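Local coordinates for protein putative alpha-galactosidase (Bacteroides fragilis, PDB 4NZJ) that probably hydrolyses terminal, non-reducing alpha-D-galactose residues from alpha-D-galactosides, as a glycoside hydrolase family 27 enzyme, at residues E95-P100 and S313-P318; L120-A125 and D363-N368; S248-V253 and G269-R274. All coordinates share one frame; numbering follows the deposited sequence.

Interaction 1 (E95-P100 and S313-P318); sequences ELLLTP and SGWNDP
With CG of W315 turned anti to its carbonyl carbon (chi1 -50°) and the ring set nearly crosswise (chi2 104°), the indole lies under P100 while NE1 points at the backbone of L97; S313 keeps OG beside its own backbone N, close to the carbonyl of L96. The geometry is that of a CH-pi contact: P100 CG stands 3.8 Å from the centroid of the six-membered ring of W315 and 2° off its normal. At the indole edge, W315 NE1 donates to L97 O at 2.9 Å. S313 N reaches the same L97 O, also at 2.9 Å, from the opposite face of the peptide plane, and both bonds are noticeably bent. One carbonyl oxygen is thereby clamped between a main-chain and a side-chain donor. Here the linker from the N-terminal Ig-like domain enters the TIM barrel: 95-100 runs between strands 82-92 and 102-105, and 315-317 is a barrel strand hydrogen-bonded to 272-274. Farther back along the linker, S313 OG donates to L96 O at 2.8 Å, and a water gives one hydrogen bond to S313 OG and another to E95 OE1, the oxygen that R91 holds in a salt bridge. L98 CD2 closes on S313 OG at 3.5 Å.

Interaction 2 (L120-A125 and D363-N368); sequences LQTADA and DVRNMN
D363 OD1 collects two donors from R365, the residue whose side chain reaches Q121 on helix 116-128. R365 NE comes in on the syn lone pair at 2.9 Å and 173°, whereas R365 N, at 3.2 Å, meets OD1 from above the carboxylate plane and closes an Asx turn. R365 NH2 takes D363 OD2, completing a side-on, two-nitrogen salt bridge. The arginine chain bends at chi3 (-60°), which leaves NH1 facing the helix; it donates to Q121 OE1 at 2.9 Å, and that oxygen lies in the guanidinium plane. Amide and guanidinium planes are only 23° apart. Q121 NE2 is held in turn by E117. Beside these polar groups, T122 CG2 presses on V364 CG2 at 3.5 Å, tighter than usual for two carbons, and A125 CB rests against R365 CA and V364 O. A water donates to T122 OG1 and D363 OD1 and accepts from V364 N; T122 OG1 also bonds to L118 O. The contact thus joins a barrel helix to the type I turn of 363-366, which follows barrel strand 358-360. With acceptors at both edges, the guanidinium is fixed in rotation, and its charge is probably balanced chiefly by D363 while Q121 contributes a neutral acceptor.

Interaction 3 (S248-V253 and G269-R274); sequences SIVYSV and GGHLWR
Y251 and H271 exchange two hydrogen bonds where two parallel strands begin to pair. H271 N donates to Y251 O at 2.8 Å, in the carbonyl plane, and the imidazole accepts in return: ND1 takes Y251 N at 3.0 Å with that nitrogen exactly in the ring plane, which identifies ND1 as the unprotonated nitrogen. Regular pairing follows, V253 N to L272 O and R274 N to V253 O, with the strand axes 4.7 Å apart and 18° from parallel. Side chains pack closest on the face of S252 and L272. The leucine takes the unusual chi1 of 59°, which swings CD2 back over strand 250-254 to V250 CG1 at 3.7 Å and S252 CB at 3.8 Å. On the other face, V253 and W273 meet through CB atoms alone, at 3.9 Å; V253 packs largely on backbone, and the W273 indole turns to N316, where NE1 hydrogen-bonds OD1. The partly exposed margin is G269, whose O touches the edge of the Y251 ring at CD2, 3.6 Å away. As neighbours in the TIM-barrel sheet, strands 250-254 and 272-274 lie between 216-220 and 315-317, and helix 228-243 covers I249, Y251 and V253 from outside.

Interactions 1 and 3 adjoin, their centres 8 Å apart, and share the barrel wall: strand 315-317 follows 272-274, with D317 N 2.8 Å from W273 O and N316 OD1 2.8 Å from W273 NE1, both probable hydrogen bonds. L97 CD1 also packs on V250 CG1 at 3.5 Å, so the interdomain linker touches both contacts. Interaction 2 stands apart, its centre 25 Å from each of the others and its nearest atoms about 15 Å from interaction 1 and 17 Å from interaction 3; it fastens a helix after the first barrel strand to the loop after the last. A glycerol, probably from crystallisation, lies about 6 Å from the R274 side chain in interaction 3.

Interaction 1 (E95-P100 and S313-P318)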
loop_
_atom_site.group_PDB
_atom_site.type_symbol
_atom_site.label_atom_id
_atom_site.label_comp_id
_atom_site.label_asym_id
_atom_site.label_seq_id
_atom_site.Cartn_x
_atom_site.Cartn_y
_atom_site.Cartn_z
ATOM N N GLU A 95 -15.860 -1.232 -6.690
ATOM C CA GLU A 95 -14.533 -1.799 -6.450
ATOM C C GLU A 95 -13.499 -0.705 -6.185
ATOM O O GLU A 95 -13.161 0.061 -7.087
ATOM C CB GLU A 95 -14.113 -2.631 -7.663
ATOM C CG GLU A 95 -15.049 -3.794 -7.965
ATOM C CD GLU A 95 -14.886 -4.340 -9.375
ATOM O OE1 GLU A 95 -13.756 -4.690 -9.760
ATOM O OE2 GLU A 95 -15.899 -4.415 -10.104
ATOM N N LEU A 96 -13.006 -0.620 -4.951
ATOM C CA LEU A 96 -11.884 0.271 -4.623
ATOM C C LEU A 96 -10.597 -0.538 -4.493
ATOM O O LEU A 96 -10.646 -1.761 -4.413
ATOM C CB LEU A 96 -12.152 1.020 -3.313
ATOM C CG LEU A 96 -13.457 1.807 -3.222
ATOM C CD1 LEU A 96 -13.512 2.594 -1.921
ATOM C CD2 LEU A 96 -13.617 2.735 -4.415
ATOM N N LEU A 97 -9.454 0.142 -4.465
ATOM C CA LEU A 97 -8.139 -0.513 -4.350
ATOM C C LEU A 97 -7.975 -1.699 -5.295
ATOM O O LEU A 97 -7.725 -2.835 -4.868
ATOM C CB LEU A 97 -7.861 -0.941 -2.907
ATOM C CG LEU A 97 -7.817 0.164 -1.853
ATOM C CD1 LEU A 97 -7.341 -0.404 -0.520
ATOM C CD2 LEU A 97 -6.957 1.337 -2.307
ATOM N N LEU A 98 -8.088 -1.412 -6.585
ATOM C CA LEU A 98 -7.876 -2.410 -7.625
ATOM C C LEU A 98 -6.405 -2.832 -7.682
ATOM O O LEU A 98 -6.077 -3.881 -8.235
ATOM C CB LEU A 98 -8.376 -1.890 -8.978
ATOM C CG LEU A 98 -9.906 -1.791 -9.045
ATOM C CD1 LEU A 98 -10.356 -1.029 -10.280
ATOM C CD2 LEU A 98 -10.540 -3.176 -9.013
ATOM N N THR A 99 -5.539 -1.998 -7.101
ATOM C CA THR A 99 -4.163 -2.361 -6.745
ATOM C C THR A 99 -3.965 -2.095 -5.255
ATOM O O THR A 99 -4.748 -1.364 -4.647
ATOM C CB THR A 99 -3.134 -1.530 -7.536
ATOM O OG1 THR A 99 -3.260 -0.146 -7.191
ATOM C CG2 THR A 99 -3.333 -1.707 -9.030
ATOM N N PRO A 100 -2.925 -2.692 -4.640
ATOM C CA PRO A 100 -2.754 -2.455 -3.205
ATOM C C PRO A 100 -2.523 -0.981 -2.868
ATOM O O PRO A 100 -1.917 -0.255 -3.667
ATOM C CB PRO A 100 -1.509 -3.282 -2.857
ATOM C CG PRO A 100 -1.479 -4.350 -3.891
ATOM C CD PRO A 100 -2.001 -3.718 -5.147
ATOM N N SER A 313 -9.247 -5.282 -4.759
ATOM C CA SER A 313 -10.266 -4.812 -3.820
ATOM C C SER A 313 -10.359 -5.614 -2.519
ATOM O O SER A 313 -11.325 -5.470 -1.786
ATOM C CB SER A 313 -11.641 -4.708 -4.493
ATOM O OG SER A 313 -11.557 -4.025 -5.737
ATOM N N GLY A 314 -9.344 -6.422 -2.219
ATOM C CA GLY A 314 -9.340 -7.222 -1.002
ATOM C C GLY A 314 -7.968 -7.796 -0.742
ATOM O O GLY A 314 -7.661 -8.874 -1.221
ATOM N N TRP A 315 -7.159 -7.070 0.029
ATOM C CA TRP A 315 -5.754 -7.410 0.243
ATOM C C TRP A 315 -5.460 -7.912 1.654
ATOM O O TRP A 315 -6.003 -7.395 2.639
ATOM C CB TRP A 315 -4.885 -6.179 -0.051
ATOM C CG TRP A 315 -5.216 -5.553 -1.360
ATOM C CD1 TRP A 315 -5.921 -4.401 -1.566
ATOM C CD2 TRP A 315 -4.894 -6.062 -2.660
ATOM N NE1 TRP A 315 -6.037 -4.151 -2.914
ATOM C CE2 TRP A 315 -5.426 -5.160 -3.607
ATOM C CE3 TRP A 315 -4.204 -7.187 -3.117
ATOM C CZ2 TRP A 315 -5.281 -5.350 -4.984
ATOM C CZ3 TRP A 315 -4.067 -7.378 -4.491
ATOM C CH2 TRP A 315 -4.610 -6.462 -5.406
ATOM N N ASN A 316 -4.594 -8.921 1.747
ATOM C CA ASN A 316 -4.027 -9.313 3.030
ATOM C C ASN A 316 -3.027 -8.244 3.453
ATOM O O ASN A 316 -2.131 -7.892 2.683
ATOM C CB ASN A 316 -3.305 -10.655 2.938
ATOM C CG ASN A 316 -4.249 -11.832 2.752
ATOM O OD1 ASN A 316 -5.224 -11.992 3.490
ATOM N ND2 ASN A 316 -3.938 -12.690 1.782
ATOM N N ASP A 317 -3.165 -7.752 4.679
ATOM C CA ASP A 317 -2.324 -6.667 5.188
ATOM C C ASP A 317 -1.340 -7.215 6.229
ATOM O O ASP A 317 -1.736 -7.537 7.346
ATOM C CB ASP A 317 -3.232 -5.585 5.776
ATOM C CG ASP A 317 -2.480 -4.384 6.323
ATOM O OD1 ASP A 317 -1.231 -4.310 6.225
ATOM O OD2 ASP A 317 -3.171 -3.493 6.874
ATOM N N PRO A 318 -0.049 -7.326 5.869
ATOM C CA PRO A 318 0.970 -7.817 6.792
ATOM C C PRO A 318 1.602 -6.704 7.646
ATOM O O PRO A 318 2.694 -6.886 8.195
ATOM C CB PRO A 318 2.006 -8.432 5.851
ATOM C CG PRO A 318 1.908 -7.617 4.609
ATOM C CD PRO A 318 0.527 -7.022 4.547
HETATM O O HOH W 1 -12.241 -5.863 -7.773
#

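Interaction 2 (L120-A125 and D363-N368)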
loop_
_atom_site.group_PDB
_atom_site.type_symbol
_atom_site.label_atom_id
_atom_site.label_comp_id
_atom_site.label_asym_id
_atom_site.label_seq_id
_atom_site.Cartn_x
_atom_site.Cartn_y
_atom_site.Cartn_z
ATOM N N LEU A 120 1.094 18.073 7.272
ATOM C CA LEU A 120 1.375 18.882 6.083
ATOM C C LEU A 120 2.844 18.781 5.682
ATOM O O LEU A 120 3.160 18.667 4.495
ATOM C CB LEU A 120 0.979 20.343 6.303
ATOM C CG LEU A 120 -0.456 20.735 5.936
ATOM C CD1 LEU A 120 -1.483 19.693 6.336
ATOM C CD2 LEU A 120 -0.802 22.098 6.511
ATOM N N GLN A 121 3.736 18.802 6.670
ATOM C CA GLN A 121 5.167 18.604 6.411
ATOM C C GLN A 121 5.430 17.244 5.776
ATOM O O GLN A 121 6.278 17.108 4.897
ATOM C CB GLN A 121 5.971 18.699 7.704
ATOM C CG GLN A 121 6.181 20.102 8.224
ATOM C CD GLN A 121 7.044 20.125 9.469
ATOM O OE1 GLN A 121 7.767 19.168 9.759
ATOM N NE2 GLN A 121 6.981 21.222 10.210
ATOM N N THR A 122 4.716 16.233 6.248
ATOM C CA THR A 122 4.848 14.895 5.705
ATOM C C THR A 122 4.396 14.843 4.242
ATOM O O THR A 122 5.108 14.291 3.401
ATOM C CB THR A 122 4.080 13.883 6.573
ATOM O OG1 THR A 122 4.696 13.824 7.865
ATOM C CG2 THR A 122 4.079 12.505 5.937
ATOM N N ALA A 123 3.235 15.421 3.943
ATOM C CA ALA A 123 2.758 15.538 2.559
ATOM C C ALA A 123 3.782 16.260 1.669
ATOM O O ALA A 123 4.100 15.794 0.573
ATOM C CB ALA A 123 1.419 16.261 2.515
ATOM N N ASP A 124 4.303 17.387 2.143
ATOM C CA ASP A 124 5.288 18.158 1.378
ATOM C C ASP A 124 6.528 17.313 1.065
ATOM O O ASP A 124 7.063 17.358 -0.046
ATOM C CB ASP A 124 5.721 19.398 2.161
ATOM C CG ASP A 124 4.628 20.457 2.268
ATOM O OD1 ASP A 124 3.580 20.342 1.605
ATOM O OD2 ASP A 124 4.836 21.433 3.025
ATOM N N ALA A 125 6.977 16.541 2.052
ATOM C CA ALA A 125 8.166 15.706 1.887
ATOM C C ALA A 125 7.935 14.582 0.881
ATOM O O ALA A 125 8.833 14.237 0.117
ATOM C CB ALA A 125 8.604 15.132 3.225
ATOM N N ASP A 363 9.562 7.946 9.359
ATOM C CA ASP A 363 9.429 9.390 9.223
ATOM C C ASP A 363 9.905 9.757 7.826
ATOM O O ASP A 363 11.105 9.756 7.555
ATOM C CB ASP A 363 10.266 10.108 10.284
ATOM C CG ASP A 363 10.051 11.623 10.298
ATOM O OD1 ASP A 363 9.408 12.183 9.382
ATOM O OD2 ASP A 363 10.525 12.267 11.257
ATOM N N VAL A 364 8.971 10.086 6.944
ATOM C CA VAL A 364 9.313 10.296 5.537
ATOM C C VAL A 364 9.896 11.683 5.238
ATOM O O VAL A 364 10.236 11.980 4.096
ATOM C CB VAL A 364 8.120 9.977 4.594
ATOM C CG1 VAL A 364 7.721 8.512 4.712
ATOM C CG2 VAL A 364 6.935 10.881 4.875
ATOM N N ARG A 365 10.040 12.524 6.263
ATOM C CA ARG A 365 10.610 13.857 6.090
ATOM C C ARG A 365 12.137 13.873 6.037
ATOM O O ARG A 365 12.715 14.809 5.484
ATOM C CB ARG A 365 10.184 14.770 7.236
ATOM C CG ARG A 365 8.684 14.974 7.379
ATOM C CD ARG A 365 8.374 15.750 8.647
ATOM N NE ARG A 365 8.842 15.032 9.830
ATOM C CZ ARG A 365 8.945 15.554 11.050
ATOM N NH1 ARG A 365 8.619 16.818 11.291
ATOM N NH2 ARG A 365 9.398 14.796 12.042
ATOM N N ASN A 366 12.786 12.868 6.628
ATOM C CA ASN A 366 14.239 12.896 6.804
ATOM C C ASN A 366 14.898 11.535 6.575
ATOM O O ASN A 366 15.803 11.128 7.311
ATOM C CB ASN A 366 14.577 13.454 8.195
ATOM C CG ASN A 366 13.668 12.905 9.277
ATOM O OD1 ASN A 366 13.540 11.690 9.429
ATOM N ND2 ASN A 366 13.014 13.799 10.026
HETATM N N MSE A 367 14.463 10.845 5.531
HETATM C CA MSE A 367 15.055 9.550 5.216
HETATM C C MSE A 367 16.335 9.725 4.460
HETATM O O MSE A 367 16.576 10.769 3.842
HETATM C CB MSE A 367 14.081 8.700 4.432
HETATM C CG MSE A 367 12.893 8.448 5.338
HETATM SE SE MSE A 367 11.774 7.061 4.546
HETATM C CE MSE A 367 11.071 8.099 3.027
ATOM N N ASN A 368 17.190 8.711 4.537
ATOM C CA ASN A 368 18.426 8.755 3.766
ATOM C C ASN A 368 18.227 8.155 2.382
ATOM O O ASN A 368 17.198 7.525 2.092
ATOM C CB ASN A 368 19.605 8.118 4.515
ATOM C CG ASN A 368 19.401 6.647 4.816
ATOM O OD1 ASN A 368 18.653 5.949 4.134
ATOM N ND2 ASN A 368 20.093 6.165 5.843
HETATM O O HOH W 2 6.751 11.643 8.360
#

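Interaction 3 (S248-V253 and G269-R274)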
loop_
_atom_site.group_PDB
_atom_site.type_symbol
_atom_site.label_atom_id
_atom_site.label_comp_id
_atom_site.label_asym_id
_atom_site.label_seq_id
_atom_site.Cartn_x
_atom_site.Cartn_y
_atom_site.Cartn_z
ATOM N N SER A 248 -15.958 7.689 -1.655
ATOM C CA SER A 248 -15.331 6.379 -1.779
ATOM C C SER A 248 -14.319 6.231 -0.654
ATOM O O SER A 248 -13.176 6.680 -0.777
ATOM C CB SER A 248 -14.623 6.230 -3.126
ATOM O OG SER A 248 -15.547 6.205 -4.187
ATOM N N ILE A 249 -14.741 5.622 0.451
ATOM C CA ILE A 249 -13.867 5.458 1.611
ATOM C C ILE A 249 -13.339 4.026 1.706
ATOM O O ILE A 249 -14.107 3.066 1.870
ATOM C CB ILE A 249 -14.567 5.861 2.925
ATOM C CG1 ILE A 249 -15.112 7.291 2.808
ATOM C CG2 ILE A 249 -13.592 5.751 4.093
ATOM C CD1 ILE A 249 -15.798 7.818 4.053
ATOM N N VAL A 250 -12.025 3.892 1.585
ATOM C CA VAL A 250 -11.358 2.610 1.756
ATOM C C VAL A 250 -11.517 2.158 3.203
ATOM O O VAL A 250 -11.373 2.951 4.131
ATOM C CB VAL A 250 -9.865 2.713 1.391
ATOM C CG1 VAL A 250 -9.092 1.474 1.829
ATOM C CG2 VAL A 250 -9.718 2.952 -0.107
ATOM N N TYR A 251 -11.776 0.870 3.384
ATOM C CA TYR A 251 -12.085 0.302 4.683
ATOM C C TYR A 251 -11.001 -0.708 5.056
ATOM O O TYR A 251 -10.914 -1.787 4.469
ATOM C CB TYR A 251 -13.461 -0.355 4.616
ATOM C CG TYR A 251 -14.083 -0.784 5.924
ATOM C CD1 TYR A 251 -13.681 -0.246 7.150
ATOM C CD2 TYR A 251 -15.129 -1.700 5.922
ATOM C CE1 TYR A 251 -14.292 -0.647 8.333
ATOM C CE2 TYR A 251 -15.741 -2.099 7.092
ATOM C CZ TYR A 251 -15.322 -1.568 8.293
ATOM O OH TYR A 251 -15.946 -1.971 9.456
ATOM N N SER A 252 -10.167 -0.321 6.016
ATOM C CA SER A 252 -9.048 -1.128 6.491
ATOM C C SER A 252 -9.439 -1.795 7.811
ATOM O O SER A 252 -9.673 -1.126 8.816
ATOM C CB SER A 252 -7.809 -0.234 6.655
ATOM O OG SER A 252 -6.776 -0.858 7.397
ATOM N N VAL A 253 -9.532 -3.119 7.786
ATOM C CA VAL A 253 -9.954 -3.910 8.936
ATOM C C VAL A 253 -8.727 -4.289 9.761
ATOM O O VAL A 253 -7.743 -4.796 9.225
ATOM C CB VAL A 253 -10.726 -5.156 8.454
ATOM C CG1 VAL A 253 -10.976 -6.148 9.587
ATOM C CG2 VAL A 253 -12.036 -4.721 7.818
ATOM N N GLY A 269 -17.299 -5.669 3.588
ATOM C CA GLY A 269 -16.979 -4.372 3.002
ATOM C C GLY A 269 -15.533 -3.925 3.079
ATOM O O GLY A 269 -15.187 -2.854 2.563
ATOM N N GLY A 270 -14.677 -4.723 3.712
ATOM C CA GLY A 270 -13.273 -4.366 3.852
ATOM C C GLY A 270 -12.511 -4.450 2.545
ATOM O O GLY A 270 -12.809 -5.285 1.699
ATOM N N HIS A 271 -11.523 -3.575 2.377
ATOM C CA HIS A 271 -10.637 -3.615 1.215
ATOM C C HIS A 271 -9.254 -4.148 1.549
ATOM O O HIS A 271 -8.493 -4.521 0.658
ATOM C CB HIS A 271 -10.532 -2.233 0.594
ATOM C CG HIS A 271 -11.856 -1.681 0.189
ATOM N ND1 HIS A 271 -12.514 -0.716 0.915
ATOM C CD2 HIS A 271 -12.684 -2.018 -0.826
ATOM C CE1 HIS A 271 -13.676 -0.454 0.348
ATOM N NE2 HIS A 271 -13.807 -1.237 -0.708
ATOM N N LEU A 272 -8.936 -4.182 2.837
ATOM C CA LEU A 272 -7.719 -4.810 3.328
ATOM C C LEU A 272 -7.957 -5.187 4.774
ATOM O O LEU A 272 -8.801 -4.587 5.445
ATOM C CB LEU A 272 -6.501 -3.893 3.212
ATOM C CG LEU A 272 -6.497 -2.525 3.916
ATOM C CD1 LEU A 272 -5.084 -2.003 4.110
ATOM C CD2 LEU A 272 -7.320 -1.501 3.145
ATOM N N TRP A 273 -7.226 -6.183 5.250
ATOM C CA TRP A 273 -7.413 -6.680 6.603
ATOM C C TRP A 273 -6.091 -7.174 7.166
ATOM O O TRP A 273 -5.337 -7.872 6.497
ATOM C CB TRP A 273 -8.445 -7.812 6.633
ATOM C CG TRP A 273 -8.228 -8.805 5.549
ATOM C CD1 TRP A 273 -7.393 -9.890 5.575
ATOM C CD2 TRP A 273 -8.827 -8.790 4.252
ATOM N NE1 TRP A 273 -7.443 -10.552 4.376
ATOM C CE2 TRP A 273 -8.316 -9.899 3.543
ATOM C CE3 TRP A 273 -9.749 -7.948 3.619
ATOM C CZ2 TRP A 273 -8.705 -10.191 2.234
ATOM C CZ3 TRP A 273 -10.133 -8.236 2.315
ATOM C CH2 TRP A 273 -9.612 -9.352 1.638
ATOM N N ARG A 274 -5.817 -6.796 8.407
ATOM C CA ARG A 274 -4.617 -7.249 9.081
ATOM C C ARG A 274 -4.676 -8.765 9.292
ATOM O O ARG A 274 -5.694 -9.307 9.731
ATOM C CB ARG A 274 -4.445 -6.488 10.397
ATOM C CG ARG A 274 -4.006 -5.036 10.195
ATOM C CD ARG A 274 -2.501 -4.921 9.977
ATOM N NE ARG A 274 -1.850 -5.466 11.156
ATOM C CZ ARG A 274 -1.709 -4.825 12.319
ATOM N NH1 ARG A 274 -2.065 -3.549 12.458
ATOM N NH2 ARG A 274 -1.178 -5.469 13.344
#